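Local coordinates for tricorn protease (Thermoplasma acidophilum, PDB 1K32), which is a serine protease that degrades proteins, probably cutting peptides released by the proteasome into smaller fragments, at residues 18-23 with 249-254; 265-270 with 278-283; 23-28 with 256-261; 28-33 with 53-58. One frame throughout, in Å; residues are numbered along the deposited sequence.

Contact 1 of 4, residues 18-23 with 249-254; sequences LNPDIH and PRHLNT
Asn19 and His251 lie where two strands run side by side almost parallel, 11° apart and 5.4 Å between axes at closest approach. Strands 18-23 and 249-254 each edge a four-stranded antiparallel blade of a beta propeller, the first blade and the sixth, and they meet through side chains and water instead of a backbone ladder. His251 offers a ring face to Asn19 and a ring edge to Pro20 O. With CG anti to the backbone N (chi1 -155°) it leans across to Asn19, whose CB makes a CH-pi contact 3.5 Å from the ring centroid, nearly on the ring normal. In the plane of the same ring, Pro20 O approaches His251 CD2 at 3.3 Å. Water 1 also sits at the ring edge, 2.7 Å from His251 NE2, and ties it to Asn19 O. Cutting His251 back to an alanine is likely to leave Asn19 CB without its aromatic platform and water 1 without one of its anchors. Further along, Ile22 CG2 rests on the backbone of Asn253 and Thr254. Asp21 sends OD1 to Phe60 N of the second blade, while its OD2 takes a bent bond from Ile22 N and accepts from water 2, which also donates to Thr254 O at 2.6 Å.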
loop_
_atom_site.group_PDB
_atom_site.type_symbol
_atom_site.label_atom_id
_atom_site.label_comp_id
_atom_site.label_asym_id
_atom_site.label_seq_id
_atom_site.Cartn_x
_atom_site.Cartn_y
_atom_site.Cartn_z
ATOM N N LEU A 18 -16.497 11.366 -66.428
ATOM C CA LEU A 18 -15.064 11.531 -66.638
ATOM C C LEU A 18 -14.307 10.332 -67.193
ATOM O O LEU A 18 -14.832 9.221 -67.300
ATOM C CB LEU A 18 -14.401 11.905 -65.306
ATOM C CG LEU A 18 -15.160 12.825 -64.355
ATOM C CD1 LEU A 18 -15.213 12.172 -62.983
ATOM C CD2 LEU A 18 -14.493 14.184 -64.295
ATOM N N ASN A 19 -13.056 10.604 -67.541
ATOM C CA ASN A 19 -12.094 9.616 -68.018
ATOM C C ASN A 19 -12.675 8.465 -68.832
ATOM O O ASN A 19 -12.839 7.359 -68.343
ATOM C CB ASN A 19 -11.319 9.099 -66.802
ATOM C CG ASN A 19 -10.656 10.239 -66.015
ATOM O OD1 ASN A 19 -10.181 10.057 -64.896
ATOM N ND2 ASN A 19 -10.620 11.419 -66.616
ATOM N N PRO A 20 -12.956 8.716 -70.109
ATOM C CA PRO A 20 -13.528 7.684 -70.964
ATOM C C PRO A 20 -12.518 6.967 -71.853
ATOM O O PRO A 20 -11.393 7.415 -72.027
ATOM C CB PRO A 20 -14.508 8.487 -71.791
ATOM C CG PRO A 20 -13.639 9.701 -72.128
ATOM C CD PRO A 20 -12.975 10.026 -70.794
ATOM N N ASP A 21 -12.954 5.852 -72.420
ATOM C CA ASP A 21 -12.153 5.076 -73.356
ATOM C C ASP A 21 -13.205 4.673 -74.378
ATOM O O ASP A 21 -14.398 4.736 -74.098
ATOM C CB ASP A 21 -11.542 3.833 -72.700
ATOM C CG ASP A 21 -10.504 3.137 -73.602
ATOM O OD1 ASP A 21 -9.971 2.076 -73.200
ATOM O OD2 ASP A 21 -10.219 3.651 -74.711
ATOM N N ILE A 22 -12.789 4.272 -75.565
ATOM C CA ILE A 22 -13.768 3.918 -76.573
ATOM C C ILE A 22 -13.316 2.735 -77.400
ATOM O O ILE A 22 -12.129 2.552 -77.627
ATOM C CB ILE A 22 -14.034 5.114 -77.511
ATOM C CG1 ILE A 22 -15.074 4.733 -78.567
ATOM C CG2 ILE A 22 -12.730 5.551 -78.165
ATOM C CD1 ILE A 22 -15.559 5.894 -79.400
ATOM N N HIS A 23 -14.284 1.929 -77.823
ATOM C CA HIS A 23 -14.026 0.765 -78.668
ATOM C C HIS A 23 -15.258 0.579 -79.537
ATOM O O HIS A 23 -16.304 0.145 -79.061
ATOM C CB HIS A 23 -13.791 -0.499 -77.842
ATOM C CG HIS A 23 -13.329 -1.666 -78.660
ATOM N ND1 HIS A 23 -12.017 -1.833 -79.043
ATOM C CD2 HIS A 23 -14.017 -2.691 -79.219
ATOM C CE1 HIS A 23 -11.915 -2.908 -79.805
ATOM N NE2 HIS A 23 -13.115 -3.446 -79.927
ATOM N N PRO A 249 -9.982 20.068 -72.018
ATOM C CA PRO A 249 -10.267 18.692 -72.433
ATOM C C PRO A 249 -9.316 17.792 -71.627
ATOM O O PRO A 249 -8.221 18.218 -71.241
ATOM C CB PRO A 249 -9.937 18.710 -73.925
ATOM C CG PRO A 249 -8.753 19.648 -73.976
ATOM C CD PRO A 249 -9.227 20.786 -73.064
ATOM N N ARG A 250 -9.727 16.559 -71.364
ATOM C CA ARG A 250 -8.886 15.661 -70.580
ATOM C C ARG A 250 -9.029 14.207 -70.971
ATOM O O ARG A 250 -10.069 13.778 -71.485
ATOM C CB ARG A 250 -9.263 15.711 -69.087
ATOM C CG ARG A 250 -9.178 17.047 -68.395
ATOM C CD ARG A 250 -7.746 17.524 -68.259
ATOM N NE ARG A 250 -7.730 18.851 -67.668
ATOM C CZ ARG A 250 -6.662 19.629 -67.596
ATOM N NH1 ARG A 250 -6.770 20.826 -67.036
ATOM N NH2 ARG A 250 -5.498 19.211 -68.084
ATOM N N HIS A 251 -7.966 13.454 -70.706
ATOM C CA HIS A 251 -8.017 12.018 -70.887
ATOM C C HIS A 251 -8.366 11.509 -72.284
ATOM O O HIS A 251 -9.395 10.872 -72.450
ATOM C CB HIS A 251 -9.050 11.497 -69.877
ATOM C CG HIS A 251 -8.861 10.069 -69.468
ATOM N ND1 HIS A 251 -7.950 9.684 -68.508
ATOM C CD2 HIS A 251 -9.521 8.945 -69.835
ATOM C CE1 HIS A 251 -8.062 8.385 -68.297
ATOM N NE2 HIS A 251 -9.008 7.913 -69.089
ATOM N N LEU A 252 -7.538 11.786 -73.288
ATOM C CA LEU A 252 -7.810 11.269 -74.635
ATOM C C LEU A 252 -7.604 9.749 -74.668
ATOM O O LEU A 252 -6.709 9.223 -74.020
ATOM C CB LEU A 252 -6.847 11.863 -75.671
ATOM C CG LEU A 252 -6.789 13.364 -75.906
ATOM C CD1 LEU A 252 -5.924 13.607 -77.125
ATOM C CD2 LEU A 252 -8.191 13.931 -76.116
ATOM N N ASN A 253 -8.436 9.054 -75.429
ATOM C CA ASN A 253 -8.308 7.611 -75.584
ATOM C C ASN A 253 -8.837 7.290 -76.972
ATOM O O ASN A 253 -9.662 8.041 -77.507
ATOM C CB ASN A 253 -9.084 6.866 -74.491
ATOM C CG ASN A 253 -8.183 6.429 -73.337
ATOM O OD1 ASN A 253 -8.585 6.447 -72.178
ATOM N ND2 ASN A 253 -6.961 6.023 -73.660
ATOM N N THR A 254 -8.356 6.199 -77.561
ATOM C CA THR A 254 -8.777 5.839 -78.906
ATOM C C THR A 254 -8.861 4.341 -79.191
ATOM O O THR A 254 -8.230 3.526 -78.523
ATOM C CB THR A 254 -7.822 6.463 -79.943
ATOM O OG1 THR A 254 -8.318 6.226 -81.262
ATOM C CG2 THR A 254 -6.438 5.843 -79.819
HETATM O O HOH W 1 -10.546 5.634 -69.085
HETATM O O HOH W 2 -7.970 2.719 -76.016
#

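Contact 2 of 4, residues 265-270 with 278-283; sequences GSIYIF and EKIEIG
Glu278 O is approached by two neighbouring residues of the opposite strand: Ile269 N donates to it at 2.8 Å, in the carbonyl plane, and Tyr268 CA makes a CA-H...O contact at 3.4 Å. The return bond, Glu278 N to Ile269 O, completes an antiparallel hydrogen-bonded pair in the hairpin that forms the outer edge of a propeller blade. Beyond the non-hydrogen-bonded pair Tyr268-Lys279, Ile280 N reaches Ile267 O in a straight bond (169°). The ladder then opens, and water 3 bridges the widening gap by accepting from Ile267 N and donating to Ile280 O. On one face of the sheet, Lys279 lays its CG over a face of the Tyr268 ring, 4.3 Å from the centroid. Its CG stands anti to the backbone N (chi1 176°) and the chain runs extended to CE, which passes Ser266 OG. On the other face, Ile269 and Glu278 lie alongside each other, pointing the same way, and Glu278 OE1 goes on to a salt bridge with Arg258. Ile280 CD1 touches Ile267 CG2 and Ile269 CG1, while Ile282 CD1 touches Ile267 CG1. The two faces thus differ in chemistry: a lysine chain overlapping a tyrosine ring on one, and on the other an isoleucine cluster that packs on Ile27 and Phe29 of the first blade, with the Glu278 carboxylate beside it tied to Arg258.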
loop_
_atom_site.group_PDB
_atom_site.type_symbol
_atom_site.label_atom_id
_atom_site.label_comp_id
_atom_site.label_asym_id
_atom_site.label_seq_id
_atom_site.Cartn_x
_atom_site.Cartn_y
_atom_site.Cartn_z
ATOM N N GLY A 265 -17.358 17.781 -67.320
ATOM C CA GLY A 265 -18.390 16.861 -66.875
ATOM C C GLY A 265 -19.096 16.072 -67.962
ATOM O O GLY A 265 -19.944 15.244 -67.653
ATOM N N SER A 266 -18.774 16.324 -69.229
ATOM C CA SER A 266 -19.403 15.590 -70.325
ATOM C C SER A 266 -18.381 14.775 -71.105
ATOM O O SER A 266 -17.175 15.010 -71.017
ATOM C CB SER A 266 -20.124 16.542 -71.284
ATOM O OG SER A 266 -21.354 17.005 -70.739
ATOM N N ILE A 267 -18.883 13.813 -71.865
ATOM C CA ILE A 267 -18.054 12.937 -72.678
ATOM C C ILE A 267 -18.224 13.342 -74.142
ATOM O O ILE A 267 -19.346 13.471 -74.630
ATOM C CB ILE A 267 -18.491 11.459 -72.526
ATOM C CG1 ILE A 267 -18.458 11.043 -71.050
ATOM C CG2 ILE A 267 -17.615 10.565 -73.393
ATOM C CD1 ILE A 267 -17.118 11.223 -70.368
ATOM N N TYR A 268 -17.109 13.528 -74.836
ATOM C CA TYR A 268 -17.142 13.927 -76.234
ATOM C C TYR A 268 -16.328 12.999 -77.133
ATOM O O TYR A 268 -15.450 12.279 -76.667
ATOM C CB TYR A 268 -16.578 15.330 -76.400
ATOM C CG TYR A 268 -17.334 16.445 -75.704
ATOM C CD1 TYR A 268 -17.157 16.705 -74.348
ATOM C CD2 TYR A 268 -18.169 17.291 -76.428
ATOM C CE1 TYR A 268 -17.790 17.801 -73.731
ATOM C CE2 TYR A 268 -18.803 18.382 -75.825
ATOM C CZ TYR A 268 -18.607 18.633 -74.487
ATOM O OH TYR A 268 -19.197 19.740 -73.921
ATOM N N ILE A 269 -16.622 13.049 -78.429
ATOM C CA ILE A 269 -15.905 12.255 -79.417
ATOM C C ILE A 269 -15.309 13.181 -80.469
ATOM O O ILE A 269 -15.987 14.071 -80.981
ATOM C CB ILE A 269 -16.820 11.261 -80.164
ATOM C CG1 ILE A 269 -17.355 10.197 -79.209
ATOM C CG2 ILE A 269 -16.044 10.618 -81.307
ATOM C CD1 ILE A 269 -18.211 9.142 -79.899
ATOM N N PHE A 270 -14.039 12.969 -80.782
ATOM C CA PHE A 270 -13.363 13.750 -81.805
ATOM C C PHE A 270 -13.031 12.814 -82.966
ATOM O O PHE A 270 -12.334 11.808 -82.782
ATOM C CB PHE A 270 -12.074 14.359 -81.258
ATOM C CG PHE A 270 -11.219 15.008 -82.314
ATOM C CD1 PHE A 270 -11.688 16.100 -83.031
ATOM C CD2 PHE A 270 -9.952 14.515 -82.600
ATOM C CE1 PHE A 270 -10.905 16.690 -84.019
ATOM C CE2 PHE A 270 -9.161 15.101 -83.589
ATOM C CZ PHE A 270 -9.641 16.189 -84.298
ATOM N N GLU A 278 -18.354 15.769 -81.366
ATOM C CA GLU A 278 -19.726 15.517 -80.956
ATOM C C GLU A 278 -19.839 15.150 -79.483
ATOM O O GLU A 278 -19.070 14.335 -78.955
ATOM C CB GLU A 278 -20.351 14.406 -81.810
ATOM C CG GLU A 278 -19.615 13.071 -81.786
ATOM C CD GLU A 278 -20.365 11.971 -82.536
ATOM O OE1 GLU A 278 -19.874 10.816 -82.575
ATOM O OE2 GLU A 278 -21.451 12.261 -83.086
ATOM N N LYS A 279 -20.807 15.769 -78.826
ATOM C CA LYS A 279 -21.058 15.514 -77.424
ATOM C C LYS A 279 -21.965 14.298 -77.336
ATOM O O LYS A 279 -22.959 14.207 -78.054
ATOM C CB LYS A 279 -21.747 16.715 -76.787
ATOM C CG LYS A 279 -22.132 16.492 -75.346
ATOM C CD LYS A 279 -22.835 17.705 -74.779
ATOM C CE LYS A 279 -23.279 17.449 -73.359
ATOM N NZ LYS A 279 -24.182 16.280 -73.282
ATOM N N ILE A 280 -21.613 13.353 -76.476
ATOM C CA ILE A 280 -22.431 12.166 -76.316
ATOM C C ILE A 280 -23.517 12.472 -75.290
ATOM O O ILE A 280 -23.237 12.993 -74.207
ATOM C CB ILE A 280 -21.590 10.986 -75.836
ATOM C CG1 ILE A 280 -20.368 10.845 -76.736
ATOM C CG2 ILE A 280 -22.407 9.706 -75.880
ATOM C CD1 ILE A 280 -19.293 10.000 -76.129
ATOM N N GLU A 281 -24.757 12.160 -75.652
ATOM C CA GLU A 281 -25.898 12.397 -74.779
ATOM C C GLU A 281 -26.109 11.194 -73.879
ATOM O O GLU A 281 -26.594 10.153 -74.329
ATOM C CB GLU A 281 -27.157 12.642 -75.614
ATOM C CG GLU A 281 -27.044 13.833 -76.534
ATOM C CD GLU A 281 -26.848 15.131 -75.776
ATOM O OE1 GLU A 281 -26.538 16.161 -76.416
ATOM O OE2 GLU A 281 -27.009 15.122 -74.537
ATOM N N ILE A 282 -25.750 11.337 -72.606
ATOM C CA ILE A 282 -25.898 10.233 -71.665
ATOM C C ILE A 282 -27.042 10.413 -70.675
ATOM O O ILE A 282 -27.753 9.457 -70.385
ATOM C CB ILE A 282 -24.581 9.981 -70.913
ATOM C CG1 ILE A 282 -23.508 9.561 -71.921
ATOM C CG2 ILE A 282 -24.770 8.902 -69.859
ATOM C CD1 ILE A 282 -22.148 9.297 -71.318
ATOM N N GLY A 283 -27.230 11.621 -70.158
ATOM C CA GLY A 283 -28.327 11.834 -69.225
ATOM C C GLY A 283 -28.080 11.447 -67.773
ATOM O O GLY A 283 -26.979 11.024 -67.411
HETATM O O HOH W 3 -21.719 13.751 -71.975
#

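Contact 3 of 4, residues 23-28 with 256-261; sequences HGDRII and GRRILF
Leu260 lays both of its methyls against the side chain of Ile27. CD1 meets Ile27 CD1 at 3.6 Å, and CD2 touches Ile27 CG2, at an approach too close to be relied on. Leu260 holds CG anti to its backbone N (chi1 -175°), which carries the fork across the gap between strands 259-263 and 26-31. These are the second strands of the sixth and first propeller blades, and with Ile27 CA and Leu260 CA 8.1 Å apart they face each other as layers. Ile22, Ile269 and Ile280 also pack on this pair. At the blade rim the chemistry changes. His23 to Arg26 form a type II' beta turn, closed by paired backbone bonds between its two end residues, with Gly24 supplying the positive phi. Arg258 reaches toward this turn, its chain bent at chi3 (91°). The edge of its guanidinium brings NH2 to within 3.2 Å of Gly24 O, and Asp25 OD1 forms a long salt bridge to the same NH2 at 4.0 Å, the two flat groups turned 80° apart. Arg258 NH1 is paired with Glu278. At this level the first and sixth blades are held by apolar packing, and at the rim an arginine that already has a carboxylate in its own blade adds a loose electrostatic link.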
loop_
_atom_site.group_PDB
_atom_site.type_symbol
_atom_site.label_atom_id
_atom_site.label_comp_id
_atom_site.label_asym_id
_atom_site.label_seq_id
_atom_site.Cartn_x
_atom_site.Cartn_y
_atom_site.Cartn_z
ATOM N N HIS A 23 -14.284 1.929 -77.823
ATOM C CA HIS A 23 -14.026 0.765 -78.668
ATOM C C HIS A 23 -15.258 0.579 -79.537
ATOM O O HIS A 23 -16.304 0.145 -79.061
ATOM C CB HIS A 23 -13.791 -0.499 -77.842
ATOM C CG HIS A 23 -13.329 -1.666 -78.660
ATOM N ND1 HIS A 23 -12.017 -1.833 -79.043
ATOM C CD2 HIS A 23 -14.017 -2.691 -79.219
ATOM C CE1 HIS A 23 -11.915 -2.908 -79.805
ATOM N NE2 HIS A 23 -13.115 -3.446 -79.927
ATOM N N GLY A 24 -15.130 0.926 -80.813
ATOM C CA GLY A 24 -16.253 0.808 -81.728
ATOM C C GLY A 24 -17.389 1.734 -81.327
ATOM O O GLY A 24 -17.234 2.954 -81.305
ATOM N N ASP A 25 -18.538 1.149 -81.016
ATOM C CA ASP A 25 -19.700 1.922 -80.602
ATOM C C ASP A 25 -19.879 1.880 -79.098
ATOM O O ASP A 25 -20.926 2.287 -78.587
ATOM C CB ASP A 25 -20.971 1.379 -81.255
ATOM C CG ASP A 25 -21.035 1.680 -82.729
ATOM O OD1 ASP A 25 -20.837 2.861 -83.084
ATOM O OD2 ASP A 25 -21.283 0.744 -83.524
ATOM N N ARG A 26 -18.871 1.378 -78.393
ATOM C CA ARG A 26 -18.963 1.294 -76.943
ATOM C C ARG A 26 -18.007 2.276 -76.299
ATOM O O ARG A 26 -16.858 2.403 -76.706
ATOM C CB ARG A 26 -18.647 -0.123 -76.440
ATOM C CG ARG A 26 -19.448 -1.227 -77.117
ATOM C CD ARG A 26 -19.698 -2.408 -76.183
ATOM N NE ARG A 26 -18.484 -2.970 -75.585
ATOM C CZ ARG A 26 -17.491 -3.532 -76.268
ATOM N NH1 ARG A 26 -16.442 -4.016 -75.625
ATOM N NH2 ARG A 26 -17.535 -3.599 -77.592
ATOM N N ILE A 27 -18.510 2.977 -75.294
ATOM C CA ILE A 27 -17.724 3.949 -74.557
ATOM C C ILE A 27 -17.868 3.673 -73.081
ATOM O O ILE A 27 -18.982 3.542 -72.590
ATOM C CB ILE A 27 -18.221 5.368 -74.819
ATOM C CG1 ILE A 27 -17.765 5.819 -76.203
ATOM C CG2 ILE A 27 -17.741 6.295 -73.732
ATOM C CD1 ILE A 27 -18.356 7.140 -76.630
ATOM N N ILE A 28 -16.744 3.556 -72.383
ATOM C CA ILE A 28 -16.777 3.344 -70.942
ATOM C C ILE A 28 -16.290 4.639 -70.302
ATOM O O ILE A 28 -15.521 5.395 -70.905
ATOM C CB ILE A 28 -15.894 2.138 -70.492
ATOM C CG1 ILE A 28 -14.462 2.266 -71.012
ATOM C CG2 ILE A 28 -16.537 0.852 -70.966
ATOM C CD1 ILE A 28 -13.534 1.101 -70.570
ATOM N N GLY A 256 -8.326 3.516 -82.318
ATOM C CA GLY A 256 -7.595 3.519 -83.569
ATOM C C GLY A 256 -8.313 4.277 -84.665
ATOM O O GLY A 256 -7.732 4.591 -85.702
ATOM N N ARG A 257 -9.584 4.588 -84.444
ATOM C CA ARG A 257 -10.343 5.307 -85.449
ATOM C C ARG A 257 -10.842 6.642 -84.908
ATOM O O ARG A 257 -10.615 7.682 -85.514
ATOM C CB ARG A 257 -11.516 4.443 -85.925
ATOM N N ARG A 258 -11.516 6.605 -83.765
ATOM C CA ARG A 258 -12.040 7.814 -83.144
ATOM C C ARG A 258 -11.374 8.113 -81.795
ATOM O O ARG A 258 -10.811 7.226 -81.152
ATOM C CB ARG A 258 -13.548 7.675 -82.948
ATOM C CG ARG A 258 -14.283 7.366 -84.228
ATOM C CD ARG A 258 -15.516 6.548 -83.931
ATOM N NE ARG A 258 -16.692 7.371 -83.706
ATOM C CZ ARG A 258 -17.841 6.900 -83.244
ATOM N NH1 ARG A 258 -18.873 7.713 -83.076
ATOM N NH2 ARG A 258 -17.949 5.619 -82.929
ATOM N N ILE A 259 -11.443 9.374 -81.374
ATOM C CA ILE A 259 -10.858 9.781 -80.101
ATOM C C ILE A 259 -11.939 10.250 -79.141
ATOM O O ILE A 259 -12.781 11.072 -79.484
ATOM C CB ILE A 259 -9.823 10.914 -80.271
ATOM C CG1 ILE A 259 -8.637 10.420 -81.101
ATOM C CG2 ILE A 259 -9.322 11.373 -78.901
ATOM C CD1 ILE A 259 -7.613 11.475 -81.364
ATOM N N LEU A 260 -11.900 9.706 -77.932
ATOM C CA LEU A 260 -12.857 10.032 -76.891
ATOM C C LEU A 260 -12.158 10.843 -75.796
ATOM O O LEU A 260 -10.981 10.625 -75.516
ATOM C CB LEU A 260 -13.396 8.732 -76.306
ATOM C CG LEU A 260 -14.511 8.831 -75.279
ATOM C CD1 LEU A 260 -15.719 9.473 -75.892
ATOM C CD2 LEU A 260 -14.842 7.434 -74.785
ATOM N N PHE A 261 -12.879 11.773 -75.174
ATOM C CA PHE A 261 -12.293 12.588 -74.115
ATOM C C PHE A 261 -13.365 13.201 -73.206
ATOM O O PHE A 261 -14.546 13.185 -73.520
ATOM C CB PHE A 261 -11.389 13.685 -74.725
ATOM C CG PHE A 261 -12.136 14.769 -75.473
ATOM C CD1 PHE A 261 -12.607 15.904 -74.807
ATOM C CD2 PHE A 261 -12.377 14.649 -76.844
ATOM C CE1 PHE A 261 -13.310 16.910 -75.503
ATOM C CE2 PHE A 261 -13.075 15.641 -77.546
ATOM C CZ PHE A 261 -13.542 16.771 -76.879
#

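Contact 4 of 4, residues 28-33 with 53-58; sequences IFVCCD and GVINNA
Ile28, at the start of the segment, reaches the innermost strand of the next blade through its outermost methyl: CD1 lies 3.9 Å from Ala58 CB and equally near Ala58 O. CG1 sits between the backbone N and the carbonyl carbon (chi1 53°), and from there the extended chain drops onto Ala58. The strands belong to successive propeller blades, 28-31 in the first and 54-58 on the inner edge of the second, and pass 7.2 Å apart at 167°, too distant at this level for sheet pairing. Two residues on, Val30 straddles a carbonyl: Ile55 O meets its CG1 at 3.4 Å and its CG2 slightly farther off, while CG2 also touches Ile55 CG2. That carbonyl oxygen is buried with no polar partner in the model. After Cys31 the strand ends, and Cys32 and Asp33, both with positive phi, turn the chain back against the second blade. Asp33 O accepts from Ile55 N at 3.1 Å; the N-H points straight at it (165°) but comes from 22° outside the carbonyl plane. The Asp33 carboxylate lies against Val54, OD1 touching Val54 CG2 at 3.7 Å, while OD2 is hydrogen-bonded to Thr701 OG1, just ahead of helix 702-714. A glycine in place of Val54 would probably open a gap beside the Asp33 carboxylate and leave that group less firmly set. One backbone bond and apolar packing make the joint; Ile55 O, set against the Val30 methyls, probably carries a desolvation cost.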
loop_
_atom_site.group_PDB
_atom_site.type_symbol
_atom_site.label_atom_id
_atom_site.label_comp_id
_atom_site.label_asym_id
_atom_site.label_seq_id
_atom_site.Cartn_x
_atom_site.Cartn_y
_atom_site.Cartn_z
ATOM N N ILE A 28 -16.744 3.556 -72.383
ATOM C CA ILE A 28 -16.777 3.344 -70.942
ATOM C C ILE A 28 -16.290 4.639 -70.302
ATOM O O ILE A 28 -15.521 5.395 -70.905
ATOM C CB ILE A 28 -15.894 2.138 -70.492
ATOM C CG1 ILE A 28 -14.462 2.266 -71.012
ATOM C CG2 ILE A 28 -16.537 0.852 -70.966
ATOM C CD1 ILE A 28 -13.534 1.101 -70.570
ATOM N N PHE A 29 -16.756 4.909 -69.093
ATOM C CA PHE A 29 -16.386 6.129 -68.409
ATOM C C PHE A 29 -16.694 5.971 -66.935
ATOM O O PHE A 29 -17.348 5.013 -66.528
ATOM C CB PHE A 29 -17.175 7.320 -69.001
ATOM C CG PHE A 29 -18.670 7.167 -68.904
ATOM C CD1 PHE A 29 -19.350 7.525 -67.738
ATOM C CD2 PHE A 29 -19.394 6.598 -69.951
ATOM C CE1 PHE A 29 -20.724 7.312 -67.613
ATOM C CE2 PHE A 29 -20.773 6.379 -69.836
ATOM C CZ PHE A 29 -21.437 6.736 -68.661
ATOM N N VAL A 30 -16.213 6.921 -66.139
ATOM C CA VAL A 30 -16.437 6.885 -64.710
ATOM C C VAL A 30 -17.530 7.867 -64.323
ATOM O O VAL A 30 -17.619 8.970 -64.868
ATOM C CB VAL A 30 -15.151 7.241 -63.921
ATOM C CG1 VAL A 30 -15.467 7.283 -62.438
ATOM C CG2 VAL A 30 -14.036 6.198 -64.199
ATOM N N CYS A 31 -18.377 7.438 -63.396
ATOM C CA CYS A 31 -19.463 8.262 -62.880
ATOM C C CYS A 31 -19.704 7.760 -61.472
ATOM O O CYS A 31 -19.937 6.562 -61.277
ATOM C CB CYS A 31 -20.737 8.097 -63.721
ATOM S SG CYS A 31 -22.164 8.980 -63.045
ATOM N N CYS A 32 -19.650 8.670 -60.502
ATOM C CA CYS A 32 -19.825 8.330 -59.092
ATOM C C CYS A 32 -18.788 7.285 -58.643
ATOM O O CYS A 32 -19.098 6.370 -57.873
ATOM C CB CYS A 32 -21.246 7.811 -58.816
ATOM S SG CYS A 32 -22.584 9.025 -58.997
ATOM N N ASP A 33 -17.561 7.430 -59.140
ATOM C CA ASP A 33 -16.453 6.541 -58.781
ATOM C C ASP A 33 -16.575 5.120 -59.339
ATOM O O ASP A 33 -15.690 4.299 -59.141
ATOM C CB ASP A 33 -16.324 6.461 -57.257
ATOM C CG ASP A 33 -16.314 7.826 -56.592
ATOM O OD1 ASP A 33 -16.351 7.867 -55.345
ATOM O OD2 ASP A 33 -16.265 8.852 -57.306
ATOM N N GLY A 53 -13.994 0.605 -54.932
ATOM C CA GLY A 53 -13.213 1.675 -54.362
ATOM C C GLY A 53 -13.370 2.744 -55.424
ATOM O O GLY A 53 -14.296 2.658 -56.230
ATOM N N VAL A 54 -12.479 3.724 -55.464
ATOM C CA VAL A 54 -12.605 4.791 -56.459
ATOM C C VAL A 54 -11.842 4.547 -57.755
ATOM O O VAL A 54 -10.616 4.577 -57.770
ATOM C CB VAL A 54 -12.136 6.149 -55.896
ATOM C CG1 VAL A 54 -12.255 7.216 -56.972
ATOM C CG2 VAL A 54 -12.964 6.517 -54.671
ATOM N N ILE A 55 -12.580 4.339 -58.842
ATOM C CA ILE A 55 -11.974 4.123 -60.150
ATOM C C ILE A 55 -11.707 5.464 -60.857
ATOM O O ILE A 55 -12.582 6.328 -60.918
ATOM C CB ILE A 55 -12.883 3.264 -61.031
ATOM C CG1 ILE A 55 -13.142 1.921 -60.333
ATOM C CG2 ILE A 55 -12.256 3.090 -62.410
ATOM C CD1 ILE A 55 -14.229 1.073 -60.987
ATOM N N ASN A 56 -10.492 5.636 -61.379
ATOM C CA ASN A 56 -10.141 6.873 -62.078
ATOM C C ASN A 56 -9.691 6.619 -63.517
ATOM O O ASN A 56 -9.533 7.561 -64.294
ATOM C CB ASN A 56 -9.032 7.626 -61.328
ATOM C CG ASN A 56 -7.664 7.029 -61.569
ATOM O OD1 ASN A 56 -6.821 7.616 -62.265
ATOM N ND2 ASN A 56 -7.437 5.850 -61.016
ATOM N N ASN A 57 -9.478 5.353 -63.865
ATOM C CA ASN A 57 -9.041 4.987 -65.208
ATOM C C ASN A 57 -9.516 3.582 -65.566
ATOM O O ASN A 57 -9.583 2.711 -64.712
ATOM C CB ASN A 57 -7.516 5.062 -65.317
ATOM C CG ASN A 57 -7.030 5.062 -66.765
ATOM O OD1 ASN A 57 -7.704 5.585 -67.640
ATOM N ND2 ASN A 57 -5.847 4.483 -67.017
ATOM N N ALA A 58 -9.859 3.383 -66.835
ATOM C CA ALA A 58 -10.334 2.087 -67.332
ATOM C C ALA A 58 -9.971 2.034 -68.805
ATOM O O ALA A 58 -10.298 2.956 -69.554
ATOM C CB ALA A 58 -11.844 1.961 -67.161
#

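Overall arrangement
Contacts 1, 3 and 4 lie between blades of one six-bladed propeller; contact 2 is within the sixth blade. Contacts 1 and 3, centres 8 Å apart, join successive strands of the first blade (18-23, 26-31) to their counterparts in the sixth (249-254, 259-263). Contact 2, about 11 Å from each, is the outer hairpin of the sixth blade, and its isoleucines reach the first. Contact 4, about 16 Å from contact 3 and sharing Ile28 with it, packs the first blade on the second. Along the chain, segments 18-33 and 53-58 come first; 249-283 follow after the intervening blades. Since each end blade is built from consecutive strands, the ring closes largely by side-chain and water contacts, without a strand shared between the two blades.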